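Side-chain contacts in protein ACDH-11, isoform b (Caenorhabditis elegans, PDB 4Y9J), which belongs to the acyl-CoA dehydrogenase family of flavoproteins and binds flavin-adenine dinucleotide and the ligand UCC in a four-chain assembly: residues B[439-442]-B[443-447]; B[335-338]-B[339-343]; B[499-502]-B[503-507]; B[301-304]-B[305-308]. All blocks are in the same frame, centred on the assembly; numbering follows the deposited sequence.

Contact 1: residues B[439-442]-B[443-447]; sequences AQVT and PIWEG. With UCC (S-{(3S,5R,9R)-1-[(2R,3S,4R,5R)-5-(6-amino-9H-purin-9-yl)-4-hydroxy-3-(phosphonooxy)tetrahydrofuran-2-yl]-3,5,9-trihydroxy-8,8-dimethyl-3,5-dioxido-10,14-dioxo-2,4,6-trioxa-11,15-diaza-3lambda~5~,5lambda~5~-diphosphaheptadecan-17-yl} undecanethioate), chain F.
Trp445 folds back over Val441, four residues earlier in the loop between helices 432-439 and 449-461. Trp445 CB lies 3.4 Å from OA1 of UCC. The first torsion, 68°, sets CG between the backbone N and the carbonyl carbon and turns the indole toward Val441. Trp445 CD1 passes 3.4 Å from the carbonyl O of Val441. Farther out, Val441 CG2 sits over the centre of the Trp445 six-membered ring, 3.6 Å from its centroid in a CH-pi contact, while Val441 CG1 meets NE1, CE2 and CZ2 of the indole. On the opposite face UCC CA3 approaches Trp445 CE3 to 3.3 Å, displaced toward the rim, and Trp445 CZ2 meets UCC C11 at the ring edge. The indole is thus held between a valine methyl and the undecanethioate chain of UCC.

Two backbone bonds close the turn. Val441 O accepts both Trp445 N, at 3.1 Å and nearly straight (168°), and Ile444 N. The next amide, Glu446 N, bonds UCC OA1 at 3.1 Å. Because flavin-adenine dinucleotide also touches Val441, Trp445 and Glu446, this turn forms a wall shared by the flavin-adenine dinucleotide and UCC pockets of an acyl-CoA dehydrogenase fold.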
# COMPACT_ATOMS: atom_id res chain seq x y z
N ALA B 439 22.33 5.59 -7.74
CA ALA B 439 23.78 5.72 -7.86
C ALA B 439 24.49 4.80 -6.85
O ALA B 439 25.57 4.30 -7.14
CB ALA B 439 24.21 7.17 -7.63
N GLN B 440 23.88 4.55 -5.69
CA GLN B 440 24.43 3.67 -4.68
C GLN B 440 24.53 2.19 -5.12
O GLN B 440 25.29 1.43 -4.53
CB GLN B 440 23.69 3.87 -3.34
CG GLN B 440 24.06 2.95 -2.21
CD GLN B 440 25.51 3.17 -1.74
OE1 GLN B 440 26.46 2.46 -2.21
NE2 GLN B 440 25.71 4.15 -0.95
N VAL B 441 23.76 1.76 -6.12
CA VAL B 441 23.98 0.41 -6.63
C VAL B 441 25.39 0.23 -7.31
O VAL B 441 25.97 -0.86 -7.32
CB VAL B 441 22.87 -0.04 -7.59
CG1 VAL B 441 23.09 0.43 -9.00
CG2 VAL B 441 22.77 -1.57 -7.50
N THR B 442 25.85 1.32 -7.88
CA THR B 442 26.97 1.27 -8.84
C THR B 442 28.34 0.83 -8.23
O THR B 442 29.07 0.16 -8.92
CB THR B 442 27.10 2.51 -9.74
OG1 THR B 442 27.50 3.69 -9.02
CG2 THR B 442 25.85 2.80 -10.48
N PRO B 443 28.65 1.18 -6.98
CA PRO B 443 29.88 0.58 -6.40
C PRO B 443 29.73 -0.80 -5.86
O PRO B 443 30.76 -1.35 -5.39
CB PRO B 443 30.23 1.57 -5.26
CG PRO B 443 28.85 2.02 -4.83
CD PRO B 443 28.15 2.27 -6.10
N ILE B 444 28.52 -1.39 -5.93
CA ILE B 444 28.24 -2.68 -5.27
C ILE B 444 28.16 -3.84 -6.27
O ILE B 444 28.92 -4.85 -6.18
CB ILE B 444 27.00 -2.60 -4.38
CG1 ILE B 444 27.26 -1.61 -3.22
CG2 ILE B 444 26.68 -3.98 -3.79
CD1 ILE B 444 26.01 -1.31 -2.38
N TRP B 445 27.28 -3.70 -7.23
CA TRP B 445 27.11 -4.80 -8.16
C TRP B 445 28.13 -4.81 -9.28
O TRP B 445 28.82 -3.84 -9.49
CB TRP B 445 25.66 -4.85 -8.69
CG TRP B 445 25.15 -3.75 -9.60
CD1 TRP B 445 25.85 -2.72 -10.21
CD2 TRP B 445 23.81 -3.65 -10.05
NE1 TRP B 445 25.00 -1.97 -10.92
CE2 TRP B 445 23.75 -2.54 -10.89
CE3 TRP B 445 22.64 -4.44 -9.81
CZ2 TRP B 445 22.53 -2.15 -11.51
CZ3 TRP B 445 21.46 -4.05 -10.43
CH2 TRP B 445 21.40 -2.89 -11.23
N GLU B 446 28.22 -5.97 -9.94
CA GLU B 446 29.26 -6.27 -10.92
C GLU B 446 30.66 -6.04 -10.30
O GLU B 446 31.59 -5.72 -11.03
CB GLU B 446 29.11 -5.44 -12.19
CG GLU B 446 27.78 -5.71 -12.94
CD GLU B 446 27.64 -7.11 -13.62
OE1 GLU B 446 28.56 -7.96 -13.57
OE2 GLU B 446 26.56 -7.34 -14.22
N GLY B 447 30.76 -6.31 -9.01
CA GLY B 447 32.03 -6.28 -8.30
C GLY B 447 32.14 -5.07 -7.39
O GLY B 447 32.03 -3.94 -7.84
OA1 UCC F . 25.86 -7.94 -10.20
CA1 UCC F . 25.37 -8.49 -11.26
CA2 UCC F . 24.25 -7.98 -12.18
CA3 UCC F . 23.84 -6.54 -12.12
CA4 UCC F . 23.58 -5.94 -13.54
CA5 UCC F . 24.67 -4.90 -13.86
CA6 UCC F . 24.09 -3.69 -14.51
CA7 UCC F . 25.15 -2.66 -14.83
CA8 UCC F . 24.29 -1.74 -15.60
CA9 UCC F . 24.32 -0.33 -15.36
C10 UCC F . 23.08 0.21 -14.81
C11 UCC F . 23.54 0.73 -13.46
S UCC F . 25.83 -9.97 -11.88
CP1 UCC F . 27.11 -10.69 -10.79
CP2 UCC F . 28.38 -9.90 -10.69
NP1 UCC F . 29.47 -10.66 -10.04
CP3 UCC F . 30.71 -10.18 -10.16
OP1 UCC F . 30.98 -9.09 -10.66
CP4 UCC F . 31.84 -11.08 -9.70
CP5 UCC F . 32.74 -10.30 -8.73
NP2 UCC F . 33.87 -11.20 -8.52
CP6 UCC F . 34.91 -11.30 -9.34
OP2 UCC F . 35.10 -10.56 -10.30
CP8 UCC F . 35.95 -12.32 -8.92
OP3 UCC F . 37.27 -11.73 -9.05
CPB UCC F . 36.06 -13.56 -9.78
CP7 UCC F . 36.04 -13.40 -11.31
CP9 UCC F . 34.56 -14.07 -9.74
CPA UCC F . 36.63 -14.79 -9.06
O7 UCC F . 36.63 -15.93 -9.96
P2 UCC F . 37.62 -17.18 -9.68
O21 UCC F . 37.40 -18.26 -10.73
O22 UCC F . 37.59 -17.42 -8.17
O6 UCC F . 39.05 -16.44 -9.92
P1 UCC F . 40.16 -16.75 -11.02
O11 UCC F . 40.72 -18.16 -10.93
O12 UCC F . 41.10 -15.58 -10.87
O5' UCC F . 39.25 -16.56 -12.41
C5' UCC F . 39.09 -17.68 -13.32
C4' UCC F . 39.48 -17.30 -14.76
C3' UCC F . 40.94 -16.87 -14.85
O3' UCC F . 41.34 -17.26 -16.14
P3 UCC F . 42.45 -18.35 -16.38
O33 UCC F . 42.44 -18.48 -17.89
O32 UCC F . 41.87 -19.62 -15.79
O31 UCC F . 43.72 -17.77 -15.72
C2' UCC F . 40.94 -15.35 -14.76
O2' UCC F . 41.97 -14.70 -15.51
O4' UCC F . 38.70 -16.16 -15.19
C1' UCC F . 39.60 -15.09 -15.45
N9 UCC F . 38.97 -13.80 -15.15
C4 UCC F . 38.91 -12.82 -16.04
N3 UCC F . 39.27 -12.67 -17.34
C8 UCC F . 38.44 -13.41 -13.97
N7 UCC F . 37.98 -12.15 -14.09
C5 UCC F . 38.23 -11.73 -15.35
C6 UCC F . 37.95 -10.51 -16.15
N6 UCC F . 37.32 -9.46 -15.57
N1 UCC F . 38.41 -10.47 -17.44
C2 UCC F . 39.05 -11.52 -18.00

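Contact 2: residues B[335-338]-B[339-343]; sequences RDYS and TKRVV. With FAD (flavin-adenine dinucleotide), chain C.
The end of helix 304-338 and the turn after it form part of a flavin-adenine dinucleotide (FAD) pocket at a subunit interface, where Arg341 lies against Tyr337 and reaches the ligand's diphosphate. Arg341 and Tyr337 run side by side in the same direction. Arg341 CB lies over one face of the Tyr337 ring, 3.9 Å from its centroid, in a CH-pi contact offset toward the rim; with CG anti to the backbone N (chi1 -176°), the rest of the chain runs on past the phenol oxygen. Arg341 CD passes 3.4 Å from Tyr337 OH, and the guanidinium plane stays within 16° of the ring plane. From there Arg341 NE donates to FAD O2A at 2.6 Å, near the guanidinium plane; NH2 adds weak bonds to O2A and to O2P on the other phosphate. NH1 turns to Gln19 and to the carbonyl of Lys193 of the second subunit.

The turn itself is closed by shared carbonyls. Tyr337 O accepts Lys340 N and Arg341 N, the latter at 3.0 Å. Asp336 O takes Thr339 N as well as the hydroxyl of the same residue: Thr339 OG1 donates to Asp336 O at 2.7 Å, in the carbonyl plane. Lys340 bends back in a salt bridge to Asp336 OD2 that is weak as a hydrogen bond and less certain, since the position of OD2 is in doubt. Arg341 probably offsets charge chiefly at O2A and more weakly at O2P, while the ring lying along its CB, CG and CD may limit its swing.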
# COMPACT_ATOMS: atom_id res chain seq x y z
N ARG B 335 22.99 22.83 -11.42
CA ARG B 335 23.31 24.08 -12.02
C ARG B 335 22.13 24.89 -12.59
O ARG B 335 22.10 26.12 -12.45
CB ARG B 335 24.47 24.03 -13.05
CG ARG B 335 24.08 23.55 -14.40
CD ARG B 335 25.30 23.42 -15.32
NE ARG B 335 24.86 23.02 -16.65
CZ ARG B 335 25.62 23.03 -17.73
NH1 ARG B 335 26.86 23.45 -17.69
NH2 ARG B 335 25.09 22.65 -18.89
N ASP B 336 21.16 24.22 -13.20
CA ASP B 336 19.98 24.91 -13.62
C ASP B 336 19.17 25.53 -12.45
O ASP B 336 18.70 26.64 -12.53
CB ASP B 336 19.09 23.98 -14.40
CG ASP B 336 17.89 24.66 -14.89
OD1 ASP B 336 17.98 25.31 -15.90
OD2 ASP B 336 16.80 24.49 -14.29
N TYR B 337 19.01 24.77 -11.40
CA TYR B 337 18.32 25.26 -10.20
C TYR B 337 19.01 26.48 -9.63
O TYR B 337 18.31 27.42 -9.19
CB TYR B 337 18.26 24.18 -9.17
CG TYR B 337 17.36 24.50 -7.99
CD1 TYR B 337 15.97 24.64 -8.15
CD2 TYR B 337 17.88 24.57 -6.72
CE1 TYR B 337 15.15 24.89 -7.05
CE2 TYR B 337 17.07 24.75 -5.60
CZ TYR B 337 15.72 24.94 -5.77
OH TYR B 337 14.93 25.19 -4.70
N SER B 338 20.36 26.51 -9.70
CA SER B 338 21.11 27.65 -9.21
C SER B 338 20.76 28.98 -9.86
O SER B 338 20.97 30.04 -9.26
CB SER B 338 22.61 27.40 -9.27
OG SER B 338 23.15 27.59 -10.55
N THR B 339 20.25 28.94 -11.10
CA THR B 339 19.83 30.15 -11.78
C THR B 339 18.44 30.62 -11.38
O THR B 339 17.99 31.63 -11.79
CB THR B 339 19.83 30.00 -13.33
OG1 THR B 339 18.82 29.06 -13.73
CG2 THR B 339 21.20 29.55 -13.84
N LYS B 340 17.72 29.81 -10.61
CA LYS B 340 16.32 30.04 -10.27
C LYS B 340 16.06 30.22 -8.76
O LYS B 340 15.02 30.74 -8.38
CB LYS B 340 15.51 28.76 -10.63
CG LYS B 340 15.06 28.62 -12.06
CD LYS B 340 14.29 27.32 -12.12
CE LYS B 340 15.07 26.29 -12.86
NZ LYS B 340 14.87 26.49 -14.32
N ARG B 341 16.96 29.75 -7.91
CA ARG B 341 16.72 29.74 -6.45
C ARG B 341 17.42 30.93 -5.86
O ARG B 341 18.62 30.98 -5.91
CB ARG B 341 17.24 28.44 -5.83
CG ARG B 341 16.95 28.28 -4.33
CD ARG B 341 15.47 28.47 -3.93
NE ARG B 341 15.27 28.22 -2.47
CZ ARG B 341 14.09 28.31 -1.79
NH1 ARG B 341 12.93 28.59 -2.38
NH2 ARG B 341 14.07 28.07 -0.46
N VAL B 342 16.66 31.86 -5.27
CA VAL B 342 17.20 33.04 -4.58
C VAL B 342 17.49 32.70 -3.15
O VAL B 342 16.62 32.16 -2.42
CB VAL B 342 16.23 34.22 -4.59
CG1 VAL B 342 16.86 35.42 -3.90
CG2 VAL B 342 15.86 34.56 -6.04
N VAL B 343 18.72 32.99 -2.76
CA VAL B 343 19.16 32.86 -1.38
C VAL B 343 20.00 34.11 -1.03
O VAL B 343 20.97 34.48 -1.70
CB VAL B 343 19.95 31.57 -1.12
CG1 VAL B 343 19.09 30.33 -1.47
CG2 VAL B 343 21.30 31.63 -1.84
PA FAD C . 17.87 26.51 0.28
O1A FAD C . 18.47 27.66 1.16
O2A FAD C . 16.87 26.93 -0.81
O5B FAD C . 19.01 25.73 -0.60
C5B FAD C . 20.18 25.26 0.04
C4B FAD C . 21.28 25.42 -0.97
O4B FAD C . 21.43 26.85 -1.08
C3B FAD C . 22.55 24.80 -0.42
O3B FAD C . 23.51 24.44 -1.44
C2B FAD C . 23.09 25.95 0.44
O2B FAD C . 24.50 25.91 0.59
C1B FAD C . 22.76 27.09 -0.51
N9A FAD C . 22.87 28.39 0.17
C8A FAD C . 21.89 28.97 0.95
N7A FAD C . 22.37 30.21 1.38
C5A FAD C . 23.65 30.39 0.84
C6A FAD C . 24.70 31.43 0.88
N6A FAD C . 24.40 32.52 1.60
N1A FAD C . 25.85 31.25 0.19
C2A FAD C . 26.13 30.15 -0.53
N3A FAD C . 25.21 29.15 -0.60
C4A FAD C . 24.00 29.20 0.05
N1 FAD C . 12.78 23.40 9.12
C2 FAD C . 12.11 23.85 10.19
O2 FAD C . 12.15 25.06 10.42
N3 FAD C . 11.49 23.04 11.04
C4 FAD C . 11.40 21.74 10.86
O4 FAD C . 10.77 20.98 11.61
C4X FAD C . 12.08 21.14 9.68
N5 FAD C . 12.01 19.81 9.35
C5X FAD C . 12.71 19.29 8.29
C6 FAD C . 12.68 17.93 7.96
C7 FAD C . 13.40 17.46 6.84
C7M FAD C . 13.41 16.01 6.53
C8 FAD C . 14.16 18.41 6.02
C8M FAD C . 14.95 17.92 4.80
C9 FAD C . 14.19 19.75 6.32
C9A FAD C . 13.48 20.24 7.42
N10 FAD C . 13.46 21.57 7.71
C10 FAD C . 12.78 22.08 8.82
C1' FAD C . 14.12 22.49 6.79
C2' FAD C . 15.62 22.67 6.80
O2' FAD C . 16.05 23.38 8.00
C3' FAD C . 15.89 23.35 5.46
O3' FAD C . 15.79 22.41 4.38
C4' FAD C . 17.32 23.81 5.49
O4' FAD C . 17.38 24.88 6.46
C5' FAD C . 17.73 24.20 4.06
O5' FAD C . 16.92 25.31 3.65
P FAD C . 16.08 25.21 2.24
O1P FAD C . 15.37 23.88 2.19
O2P FAD C . 15.24 26.49 2.15
O3P FAD C . 17.31 25.23 1.18
O HOH W 1 16.58 27.19 -17.12

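Contact 3: residues B[499-502]-B[503-507]; sequences LKQL and QKLLV
Leu502 and Leu506, one turn apart, cross obliquely with their ends together. CD1 of Leu502 lies 3.5 Å from CD1 of Leu506, and Leu502 CG is 3.8 Å from Leu506 CD1. The two leucines reach this meeting by different routes: CG of Leu502 is anti to the backbone N (chi1 172°), whereas CG of Leu506 is anti to the carbonyl carbon (chi1 -62°), lying 3.2 Å from Leu502 O. Beside them, Gln503 extends back along the helix and crosses Leu499 at a slant. Gln503 NE2 rests 3.7 Å from Leu499 CG, so the amide end lies against the leucine branch, and Gln503 CG approaches Leu499 O to 3.1 Å.

These residues belong to helix 486-512 of the acyl-CoA dehydrogenase 11 C-terminal domain-like region, a part built largely of helices. Leu502 and Leu506 face helix 524-545 through Ile531 and Ile527, while Leu499, Gln503 and Leu506 meet helix 466-478 at Phe470 and Leu467. Regular i to i+4 bonds run beneath the side chains, including Leu506 N to Leu502 O at 2.9 Å and Gln503 N to Leu499 O at 3.1 Å.

Around the helix, Gln501 bends at chi2 and slants across Leu505, whose CD1 lies 4.1 Å from Gln501 CG. Leu505 continues onto Leu570 and Trp572, and Gln501 touches Ile568.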
# COMPACT_ATOMS: atom_id res chain seq x y z
N LEU B 499 53.42 8.90 -11.95
CA LEU B 499 53.67 7.66 -12.64
C LEU B 499 55.01 7.10 -12.16
O LEU B 499 55.12 5.93 -11.88
CB LEU B 499 53.70 7.87 -14.14
CG LEU B 499 54.07 6.59 -14.91
CD1 LEU B 499 53.11 5.43 -14.72
CD2 LEU B 499 54.14 6.94 -16.37
N LYS B 500 56.00 7.96 -12.03
CA LYS B 500 57.37 7.47 -11.67
C LYS B 500 57.37 6.88 -10.26
O LYS B 500 57.89 5.79 -10.01
CB LYS B 500 58.38 8.56 -11.78
CG LYS B 500 59.70 7.93 -11.68
CD LYS B 500 60.75 8.99 -11.49
CE LYS B 500 62.09 8.30 -11.46
NZ LYS B 500 62.92 8.70 -12.62
N GLN B 501 56.66 7.57 -9.38
CA GLN B 501 56.50 7.08 -8.01
C GLN B 501 55.73 5.76 -7.88
O GLN B 501 56.17 4.89 -7.16
CB GLN B 501 55.88 8.17 -7.14
CG GLN B 501 55.65 7.75 -5.67
CD GLN B 501 56.92 7.46 -4.87
OE1 GLN B 501 56.87 7.49 -3.65
NE2 GLN B 501 58.01 7.16 -5.53
N LEU B 502 54.64 5.58 -8.63
CA LEU B 502 53.94 4.30 -8.67
C LEU B 502 54.82 3.14 -9.16
O LEU B 502 54.83 2.04 -8.60
CB LEU B 502 52.74 4.43 -9.61
CG LEU B 502 51.97 3.16 -9.96
CD1 LEU B 502 51.27 2.60 -8.71
CD2 LEU B 502 50.92 3.47 -11.00
N GLN B 503 55.52 3.37 -10.26
CA GLN B 503 56.40 2.34 -10.83
C GLN B 503 57.43 1.92 -9.79
O GLN B 503 57.65 0.74 -9.53
CB GLN B 503 57.13 2.94 -12.04
CG GLN B 503 56.21 3.32 -13.18
CD GLN B 503 56.94 4.04 -14.30
OE1 GLN B 503 57.90 4.79 -14.08
NE2 GLN B 503 56.46 3.83 -15.52
N LYS B 504 58.02 2.93 -9.17
CA LYS B 504 59.01 2.73 -8.14
C LYS B 504 58.47 1.86 -6.99
O LYS B 504 59.12 0.88 -6.58
CB LYS B 504 59.47 4.09 -7.63
CG LYS B 504 60.86 4.10 -7.09
CD LYS B 504 60.84 4.01 -5.59
CE LYS B 504 62.28 4.02 -5.09
NZ LYS B 504 62.25 4.81 -3.84
N LEU B 505 57.26 2.17 -6.53
CA LEU B 505 56.62 1.42 -5.45
C LEU B 505 56.32 -0.01 -5.83
O LEU B 505 56.60 -0.93 -5.07
CB LEU B 505 55.31 2.12 -5.02
CG LEU B 505 55.60 3.42 -4.26
CD1 LEU B 505 54.36 4.26 -4.03
CD2 LEU B 505 56.27 3.12 -2.93
N LEU B 506 55.77 -0.19 -7.02
CA LEU B 506 55.43 -1.52 -7.47
C LEU B 506 56.66 -2.38 -7.73
O LEU B 506 56.61 -3.60 -7.52
CB LEU B 506 54.53 -1.46 -8.71
CG LEU B 506 53.19 -0.76 -8.43
CD1 LEU B 506 52.36 -0.63 -9.69
CD2 LEU B 506 52.45 -1.57 -7.40
N VAL B 507 57.75 -1.75 -8.17
CA VAL B 507 59.04 -2.45 -8.29
C VAL B 507 59.54 -2.88 -6.90
O VAL B 507 60.01 -3.99 -6.73
CB VAL B 507 60.10 -1.60 -9.07
CG1 VAL B 507 61.49 -2.22 -8.97
CG2 VAL B 507 59.69 -1.49 -10.54

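Contact 4: residues B[301-304]-B[305-308]; sequences QGRG and VAGI. With UCC (S-{(3S,5R,9R)-1-[(2R,3S,4R,5R)-5-(6-amino-9H-purin-9-yl)-4-hydroxy-3-(phosphonooxy)tetrahydrofuran-2-yl]-3,5,9-trihydroxy-8,8-dimethyl-3,5-dioxido-10,14-dioxo-2,4,6-trioxa-11,15-diaza-3lambda~5~,5lambda~5~-diphosphaheptadecan-17-yl} undecanethioate), chain F.
The guanidinium of Arg303 has Ala306 CB over one face, 3.4 Å above its plane and displaced toward the rim, and a phosphate of UCC at its edge, with P3 in plane. The methyl, Ala306 CB, comes closest to Arg303 NH2, also at 3.4 Å. Along the edge, Arg303 NH1 donates to O32 of UCC at 2.8 Å and NH2 to O33 at 3.2 Å; a further NH1 bond to O33 is weak. The arginine chain, bent at chi2 (-96°) and chi3 (-57°), curls back over the first turn of helix 304-338 to present this edge.

Arg303 is also the N-cap residue of that helix, and its carbonyl O accepts Gly307 N at 2.9 Å. Gly304 O likewise takes Ile308 N. A water accepts from Val305 N at 3.0 Å and donates to Gly302 O, serving one amide of the first turn. Val305 lies near another phosphate of the ligand, its CG1 3.7 Å from UCC O21, while Ala306 CA lies near the ribose O4'. Two guanidinium nitrogens of Arg303 meet one phosphate at the edge, an arrangement that probably offsets the charge at this anionic end of UCC.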
# COMPACT_ATOMS: atom_id res chain seq x y z
N GLN B 301 33.84 -27.14 -20.43
CA GLN B 301 33.57 -27.58 -19.07
C GLN B 301 34.68 -27.18 -18.11
O GLN B 301 35.87 -27.34 -18.39
CB GLN B 301 33.36 -29.08 -19.05
CG GLN B 301 32.74 -29.59 -17.75
CD GLN B 301 32.38 -31.07 -17.83
OE1 GLN B 301 32.10 -31.60 -18.91
NE2 GLN B 301 32.42 -31.76 -16.69
N GLY B 302 34.32 -26.58 -16.98
CA GLY B 302 35.29 -26.22 -16.00
C GLY B 302 35.77 -24.81 -16.20
O GLY B 302 36.41 -24.27 -15.28
N ARG B 303 35.46 -24.21 -17.35
CA ARG B 303 35.92 -22.83 -17.62
C ARG B 303 34.77 -21.82 -17.72
O ARG B 303 34.76 -20.94 -18.59
CB ARG B 303 36.72 -22.77 -18.91
CG ARG B 303 37.76 -23.90 -19.08
CD ARG B 303 39.10 -23.44 -18.64
NE ARG B 303 39.47 -22.25 -19.40
CZ ARG B 303 40.18 -21.24 -18.91
NH1 ARG B 303 40.62 -21.25 -17.66
NH2 ARG B 303 40.42 -20.19 -19.67
N GLY B 304 33.80 -21.95 -16.83
CA GLY B 304 32.64 -21.07 -16.82
C GLY B 304 33.01 -19.67 -16.45
O GLY B 304 32.47 -18.72 -17.05
N VAL B 305 33.88 -19.52 -15.46
CA VAL B 305 34.23 -18.18 -15.04
C VAL B 305 34.93 -17.47 -16.22
O VAL B 305 34.59 -16.33 -16.59
CB VAL B 305 35.02 -18.13 -13.74
CG1 VAL B 305 35.33 -16.67 -13.35
CG2 VAL B 305 34.17 -18.68 -12.58
N ALA B 306 35.90 -18.14 -16.81
CA ALA B 306 36.58 -17.55 -17.96
C ALA B 306 35.58 -17.25 -19.10
O ALA B 306 35.60 -16.17 -19.65
CB ALA B 306 37.73 -18.43 -18.45
N GLY B 307 34.69 -18.18 -19.42
CA GLY B 307 33.62 -17.94 -20.39
C GLY B 307 32.76 -16.73 -20.12
O GLY B 307 32.38 -16.02 -21.06
N ILE B 308 32.38 -16.51 -18.86
CA ILE B 308 31.50 -15.38 -18.52
C ILE B 308 32.25 -14.06 -18.44
O ILE B 308 31.63 -13.02 -18.18
CB ILE B 308 30.67 -15.73 -17.25
CG1 ILE B 308 29.28 -15.06 -17.20
CG2 ILE B 308 31.34 -15.39 -15.94
CD1 ILE B 308 28.56 -15.09 -18.53
OA1 UCC F . 25.86 -7.94 -10.20
CA1 UCC F . 25.37 -8.49 -11.26
CA2 UCC F . 24.25 -7.98 -12.18
CA3 UCC F . 23.84 -6.54 -12.12
CA4 UCC F . 23.58 -5.94 -13.54
CA5 UCC F . 24.67 -4.90 -13.86
CA6 UCC F . 24.09 -3.69 -14.51
CA7 UCC F . 25.15 -2.66 -14.83
CA8 UCC F . 24.29 -1.74 -15.60
CA9 UCC F . 24.32 -0.33 -15.36
C10 UCC F . 23.08 0.21 -14.81
C11 UCC F . 23.54 0.73 -13.46
S UCC F . 25.83 -9.97 -11.88
CP1 UCC F . 27.11 -10.69 -10.79
CP2 UCC F . 28.38 -9.90 -10.69
NP1 UCC F . 29.47 -10.66 -10.04
CP3 UCC F . 30.71 -10.18 -10.16
OP1 UCC F . 30.98 -9.09 -10.66
CP4 UCC F . 31.84 -11.08 -9.70
CP5 UCC F . 32.74 -10.30 -8.73
NP2 UCC F . 33.87 -11.20 -8.52
CP6 UCC F . 34.91 -11.30 -9.34
OP2 UCC F . 35.10 -10.56 -10.30
CP8 UCC F . 35.95 -12.32 -8.92
OP3 UCC F . 37.27 -11.73 -9.05
CPB UCC F . 36.06 -13.56 -9.78
CP7 UCC F . 36.04 -13.40 -11.31
CP9 UCC F . 34.56 -14.07 -9.74
CPA UCC F . 36.63 -14.79 -9.06
O7 UCC F . 36.63 -15.93 -9.96
P2 UCC F . 37.62 -17.18 -9.68
O21 UCC F . 37.40 -18.26 -10.73
O22 UCC F . 37.59 -17.42 -8.17
O6 UCC F . 39.05 -16.44 -9.92
P1 UCC F . 40.16 -16.75 -11.02
O11 UCC F . 40.72 -18.16 -10.93
O12 UCC F . 41.10 -15.58 -10.87
O5' UCC F . 39.25 -16.56 -12.41
C5' UCC F . 39.09 -17.68 -13.32
C4' UCC F . 39.48 -17.30 -14.76
C3' UCC F . 40.94 -16.87 -14.85
O3' UCC F . 41.34 -17.26 -16.14
P3 UCC F . 42.45 -18.35 -16.38
O33 UCC F . 42.44 -18.48 -17.89
O32 UCC F . 41.87 -19.62 -15.79
O31 UCC F . 43.72 -17.77 -15.72
C2' UCC F . 40.94 -15.35 -14.76
O2' UCC F . 41.97 -14.70 -15.51
O4' UCC F . 38.70 -16.16 -15.19
C1' UCC F . 39.60 -15.09 -15.45
N9 UCC F . 38.97 -13.80 -15.15
C4 UCC F . 38.91 -12.82 -16.04
N3 UCC F . 39.27 -12.67 -17.34
C8 UCC F . 38.44 -13.41 -13.97
N7 UCC F . 37.98 -12.15 -14.09
C5 UCC F . 38.23 -11.73 -15.35
C6 UCC F . 37.95 -10.51 -16.15
N6 UCC F . 37.32 -9.46 -15.57
N1 UCC F . 38.41 -10.47 -17.44
C2 UCC F . 39.05 -11.52 -18.00
O HOH W 2 35.56 -21.56 -13.94

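Contacts 1 and 4 meet the same UCC molecule in different places: 439-447 lies along its thioester and acyl chain, and 301-308 holds its phosphate end. Their centres are 23 Å apart, with nearest atoms about 8 Å from each other. Contact 2 shares helix 304-338 with contact 4 but lies toward its other end, 52 Å away between centres and on the opposite side of the chain's centre. There it serves a flavin that also binds the second subunit, which contact 1 touches as well. Contact 3 lies in the acyl-CoA dehydrogenase 11 C-terminal domain-like region, 29 Å from contact 1 between centres, and packs helices together without touching either ligand.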